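PDB 4FBD: putative uncharacterized protein from Toxoplasma gondii, which is of unknown function but belongs to the DUF3228 family of conserved hypothetical proteins. Local coordinates for residues 33-45 and 176-188. Sequence-based numbering, arbitrary orientation.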
loop_
_atom_site.group_PDB
_atom_site.type_symbol
_atom_site.label_atom_id
_atom_site.label_comp_id
_atom_site.label_asym_id
_atom_site.label_seq_id
_atom_site.Cartn_x
_atom_site.Cartn_y
_atom_site.Cartn_z
ATOM N N PRO A 33 5.891 -35.844 -24.957
ATOM C CA PRO A 33 7.302 -36.237 -24.968
ATOM C C PRO A 33 8.139 -35.423 -25.963
ATOM O O PRO A 33 9.319 -35.163 -25.709
ATOM C CB PRO A 33 7.248 -37.705 -25.393
ATOM C CG PRO A 33 5.926 -38.188 -24.913
ATOM C CD PRO A 33 4.990 -37.013 -24.975
ATOM N N ALA A 34 7.524 -35.046 -27.087
ATOM C CA ALA A 34 8.184 -34.237 -28.116
ATOM C C ALA A 34 8.361 -32.802 -27.622
ATOM O O ALA A 34 9.233 -32.076 -28.101
ATOM C CB ALA A 34 7.388 -34.263 -29.415
ATOM N N ASP A 35 7.527 -32.399 -26.665
ATOM C CA ASP A 35 7.620 -31.076 -26.050
ATOM C C ASP A 35 8.501 -31.153 -24.772
ATOM O O ASP A 35 8.257 -30.460 -23.773
ATOM C CB ASP A 35 6.211 -30.527 -25.762
ATOM C CG ASP A 35 5.345 -30.416 -27.036
ATOM O OD1 ASP A 35 5.778 -30.903 -28.110
ATOM O OD2 ASP A 35 4.232 -29.848 -26.966
ATOM N N LEU A 36 9.506 -32.031 -24.828
ATOM C CA LEU A 36 10.494 -32.225 -23.768
ATOM C C LEU A 36 11.800 -32.659 -24.425
ATOM O O LEU A 36 11.789 -33.288 -25.469
ATOM C CB LEU A 36 10.051 -33.271 -22.738
ATOM C CG LEU A 36 8.910 -32.913 -21.778
ATOM C CD1 LEU A 36 8.572 -34.089 -20.891
ATOM C CD2 LEU A 36 9.251 -31.706 -20.925
ATOM N N PRO A 37 12.935 -32.350 -23.812
ATOM C CA PRO A 37 13.124 -31.660 -22.548
ATOM C C PRO A 37 12.863 -30.161 -22.608
ATOM O O PRO A 37 12.687 -29.590 -23.684
ATOM C CB PRO A 37 14.604 -31.880 -22.271
ATOM C CG PRO A 37 15.221 -31.917 -23.637
ATOM C CD PRO A 37 14.212 -32.570 -24.517
ATOM N N LEU A 38 12.835 -29.551 -21.434
ATOM C CA LEU A 38 12.679 -28.124 -21.310
ATOM C C LEU A 38 14.003 -27.464 -21.603
ATOM O O LEU A 38 15.076 -28.039 -21.334
ATOM C CB LEU A 38 12.307 -27.756 -19.881
ATOM C CG LEU A 38 11.004 -28.296 -19.329
ATOM C CD1 LEU A 38 10.956 -27.929 -17.873
ATOM C CD2 LEU A 38 9.796 -27.792 -20.073
ATOM N N GLY A 39 13.941 -26.250 -22.123
ATOM C CA GLY A 39 15.145 -25.478 -22.386
ATOM C C GLY A 39 15.310 -24.408 -21.332
ATOM O O GLY A 39 14.560 -24.344 -20.356
ATOM N N LEU A 40 16.280 -23.548 -21.532
ATOM C CA LEU A 40 16.531 -22.466 -20.618
ATOM C C LEU A 40 17.092 -21.298 -21.382
ATOM O O LEU A 40 18.248 -21.325 -21.759
ATOM C CB LEU A 40 17.523 -22.907 -19.544
ATOM C CG LEU A 40 17.961 -21.840 -18.527
ATOM C CD1 LEU A 40 16.803 -21.363 -17.708
ATOM C CD2 LEU A 40 19.031 -22.395 -17.608
ATOM N N ASP A 41 16.272 -20.281 -21.626
ATOM C CA ASP A 41 16.728 -19.087 -22.332
ATOM C C ASP A 41 17.656 -18.284 -21.408
ATOM O O ASP A 41 17.179 -17.582 -20.498
ATOM C CB ASP A 41 15.545 -18.215 -22.764
ATOM C CG ASP A 41 15.988 -16.890 -23.371
ATOM O OD1 ASP A 41 17.028 -16.880 -24.085
ATOM O OD2 ASP A 41 15.296 -15.861 -23.127
ATOM N N PRO A 42 18.984 -18.351 -21.656
ATOM C CA PRO A 42 19.912 -17.644 -20.766
ATOM C C PRO A 42 19.824 -16.112 -20.831
ATOM O O PRO A 42 20.265 -15.444 -19.900
ATOM C CB PRO A 42 21.298 -18.144 -21.217
ATOM C CG PRO A 42 21.025 -19.297 -22.180
ATOM C CD PRO A 42 19.698 -18.979 -22.781
ATOM N N PHE A 43 19.233 -15.562 -21.892
ATOM C CA PHE A 43 19.124 -14.105 -22.017
ATOM C C PHE A 43 18.026 -13.519 -21.104
ATOM O O PHE A 43 17.542 -12.414 -21.321
ATOM C CB PHE A 43 18.950 -13.695 -23.490
ATOM C CG PHE A 43 19.127 -12.216 -23.738
ATOM C CD1 PHE A 43 20.364 -11.614 -23.537
ATOM C CD2 PHE A 43 18.068 -11.434 -24.194
ATOM C CE1 PHE A 43 20.541 -10.243 -23.765
ATOM C CE2 PHE A 43 18.234 -10.070 -24.425
ATOM C CZ PHE A 43 19.474 -9.475 -24.211
ATOM N N CYS A 44 17.641 -14.283 -20.088
ATOM C CA CYS A 44 16.684 -13.832 -19.073
ATOM C C CYS A 44 17.131 -14.489 -17.765
ATOM O O CYS A 44 17.232 -13.820 -16.738
ATOM C CB CYS A 44 15.243 -14.164 -19.429
ATOM S SG CYS A 44 14.066 -13.151 -18.474
ATOM N N TYR A 45 17.360 -15.803 -17.800
ATOM C CA TYR A 45 17.999 -16.482 -16.674
ATOM C C TYR A 45 18.864 -17.622 -17.203
ATOM O O TYR A 45 20.095 -17.539 -17.192
ATOM C CB TYR A 45 17.052 -17.017 -15.594
ATOM C CG TYR A 45 17.764 -16.910 -14.262
ATOM C CD1 TYR A 45 19.025 -17.500 -14.070
ATOM C CD2 TYR A 45 17.226 -16.160 -13.221
ATOM C CE1 TYR A 45 19.714 -17.360 -12.872
ATOM C CE2 TYR A 45 17.902 -16.022 -12.005
ATOM C CZ TYR A 45 19.147 -16.623 -11.837
ATOM O OH TYR A 45 19.819 -16.486 -10.638
ATOM N N PRO A 176 12.986 -24.349 -35.320
ATOM C CA PRO A 176 11.990 -25.395 -35.038
ATOM C C PRO A 176 12.508 -26.490 -34.144
ATOM O O PRO A 176 11.700 -27.248 -33.590
ATOM C CB PRO A 176 11.679 -25.983 -36.414
ATOM C CG PRO A 176 12.852 -25.686 -37.231
ATOM C CD PRO A 176 13.427 -24.381 -36.719
ATOM N N ASN A 177 13.836 -26.580 -34.007
ATOM C CA ASN A 177 14.460 -27.590 -33.161
ATOM C C ASN A 177 14.738 -27.094 -31.752
ATOM O O ASN A 177 15.263 -27.834 -30.920
ATOM C CB ASN A 177 15.731 -28.114 -33.825
ATOM C CG ASN A 177 15.451 -28.765 -35.154
ATOM O OD1 ASN A 177 14.343 -29.261 -35.389
ATOM N ND2 ASN A 177 16.442 -28.764 -36.040
ATOM N N ALA A 178 14.378 -25.845 -31.480
ATOM C CA ALA A 178 14.540 -25.292 -30.143
ATOM C C ALA A 178 13.509 -25.929 -29.229
ATOM O O ALA A 178 12.441 -26.307 -29.666
ATOM C CB ALA A 178 14.359 -23.765 -30.172
ATOM N N PRO A 179 13.813 -26.051 -27.943
ATOM C CA PRO A 179 12.789 -26.648 -27.087
ATOM C C PRO A 179 11.424 -25.931 -27.200
ATOM O O PRO A 179 11.371 -24.711 -27.450
ATOM C CB PRO A 179 13.369 -26.476 -25.676
ATOM C CG PRO A 179 14.866 -26.348 -25.862
ATOM C CD PRO A 179 15.066 -25.745 -27.222
ATOM N N ALA A 180 10.336 -26.677 -27.017
ATOM C CA ALA A 180 8.999 -26.092 -27.106
ATOM C C ALA A 180 8.777 -25.106 -25.960
ATOM O O ALA A 180 8.205 -24.045 -26.145
ATOM C CB ALA A 180 7.935 -27.179 -27.114
ATOM N N TRP A 181 9.284 -25.458 -24.784
ATOM C CA TRP A 181 9.160 -24.623 -23.604
ATOM C C TRP A 181 10.506 -24.323 -23.051
ATOM O O TRP A 181 11.330 -25.213 -22.945
ATOM C CB TRP A 181 8.368 -25.363 -22.522
ATOM C CG TRP A 181 6.983 -25.595 -22.942
ATOM C CD1 TRP A 181 6.476 -26.722 -23.496
ATOM C CD2 TRP A 181 5.918 -24.643 -22.904
ATOM N NE1 TRP A 181 5.146 -26.548 -23.782
ATOM C CE2 TRP A 181 4.779 -25.276 -23.432
ATOM C CE3 TRP A 181 5.818 -23.320 -22.469
ATOM C CZ2 TRP A 181 3.550 -24.632 -23.545
ATOM C CZ3 TRP A 181 4.589 -22.679 -22.566
ATOM C CH2 TRP A 181 3.472 -23.337 -23.098
ATOM N N SER A 182 10.741 -23.074 -22.672
ATOM C CA SER A 182 12.010 -22.729 -22.054
ATOM C C SER A 182 11.808 -21.941 -20.784
ATOM O O SER A 182 10.935 -21.094 -20.697
ATOM C CB SER A 182 12.940 -21.964 -23.011
ATOM O OG SER A 182 13.454 -22.838 -24.000
ATOM N N ILE A 183 12.656 -22.221 -19.813
ATOM C CA ILE A 183 12.627 -21.536 -18.534
ATOM C C ILE A 183 13.133 -20.094 -18.733
ATOM O O ILE A 183 14.247 -19.886 -19.219
ATOM C CB ILE A 183 13.536 -22.268 -17.534
ATOM C CG1 ILE A 183 12.995 -23.692 -17.298
ATOM C CG2 ILE A 183 13.700 -21.439 -16.232
ATOM C CD1 ILE A 183 13.964 -24.595 -16.603
ATOM N N ILE A 184 12.297 -19.118 -18.386
ATOM C CA ILE A 184 12.649 -17.707 -18.488
ATOM C C ILE A 184 12.758 -17.044 -17.089
ATOM O O ILE A 184 13.350 -15.977 -16.939
ATOM C CB ILE A 184 11.680 -16.935 -19.420
ATOM C CG1 ILE A 184 10.234 -17.025 -18.952
ATOM C CG2 ILE A 184 11.775 -17.435 -20.859
ATOM C CD1 ILE A 184 9.897 -16.129 -17.812
ATOM N N ALA A 185 12.208 -17.705 -16.076
ATOM C CA ALA A 185 12.283 -17.217 -14.706
ATOM C C ALA A 185 12.295 -18.387 -13.753
ATOM O O ALA A 185 11.717 -19.432 -14.031
ATOM C CB ALA A 185 11.094 -16.286 -14.382
ATOM N N VAL A 186 12.949 -18.184 -12.616
ATOM C CA VAL A 186 13.042 -19.177 -11.546
ATOM C C VAL A 186 12.826 -18.454 -10.231
ATOM O O VAL A 186 13.543 -17.536 -9.898
ATOM C CB VAL A 186 14.424 -19.848 -11.506
ATOM C CG1 VAL A 186 14.445 -20.890 -10.413
ATOM C CG2 VAL A 186 14.759 -20.449 -12.847
ATOM N N LYS A 187 11.824 -18.882 -9.481
ATOM C CA LYS A 187 11.482 -18.245 -8.229
ATOM C C LYS A 187 11.571 -19.204 -7.077
ATOM O O LYS A 187 10.815 -20.164 -7.032
ATOM C CB LYS A 187 10.042 -17.768 -8.327
ATOM C CG LYS A 187 9.847 -16.378 -8.817
ATOM C CD LYS A 187 9.917 -15.404 -7.646
ATOM C CE LYS A 187 8.766 -15.644 -6.638
ATOM N NZ LYS A 187 8.701 -14.574 -5.601
ATOM N N ALA A 188 12.469 -18.934 -6.140
ATOM C CA ALA A 188 12.584 -19.750 -4.940
ATOM C C ALA A 188 11.490 -19.302 -3.998
ATOM O O ALA A 188 11.359 -18.095 -3.712
ATOM C CB ALA A 188 13.932 -19.587 -4.282
HETATM O O HOH W 1 10.402 -27.934 -24.266
#
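L40 and I183 meet obliquely on one face of a short parallel strand pair, with L40 CD1 3.4 Å from I183 CB and about as near to its CG2 branch. The L40 torsions account for this: CG stands anti to the backbone N (chi1 177°), and chi2 near 63° turns CD1 back over the neighbouring strand. Helix 63-76 covers this face, F66 and L67 touching L40. Two residues earlier on each segment, L38 CD2 reaches W181 CB at 3.7 Å, so the contact is with the methylene carbon and not the indole ring, and both side chains pack on L154 of strand 149-156. The other face is closed differently. P179 sets its ring against the backbone of G39, CG lying 3.6 Å from G39 CA, and S182 OG approaches the same CA at 3.5 Å. Between the faces, G39 is gripped twice: its N donates to W181 O at 2.9 Å, nearly straight (173°), while I183 N bonds to G39 O at 2.9 Å. A water donates to P37 O and accepts from W181 N. Two short, nearly straight backbone bonds and a weak third, D41 N to I183 O, thus imply attachment by main-chain polarity and apolar side chains, without a salt bridge.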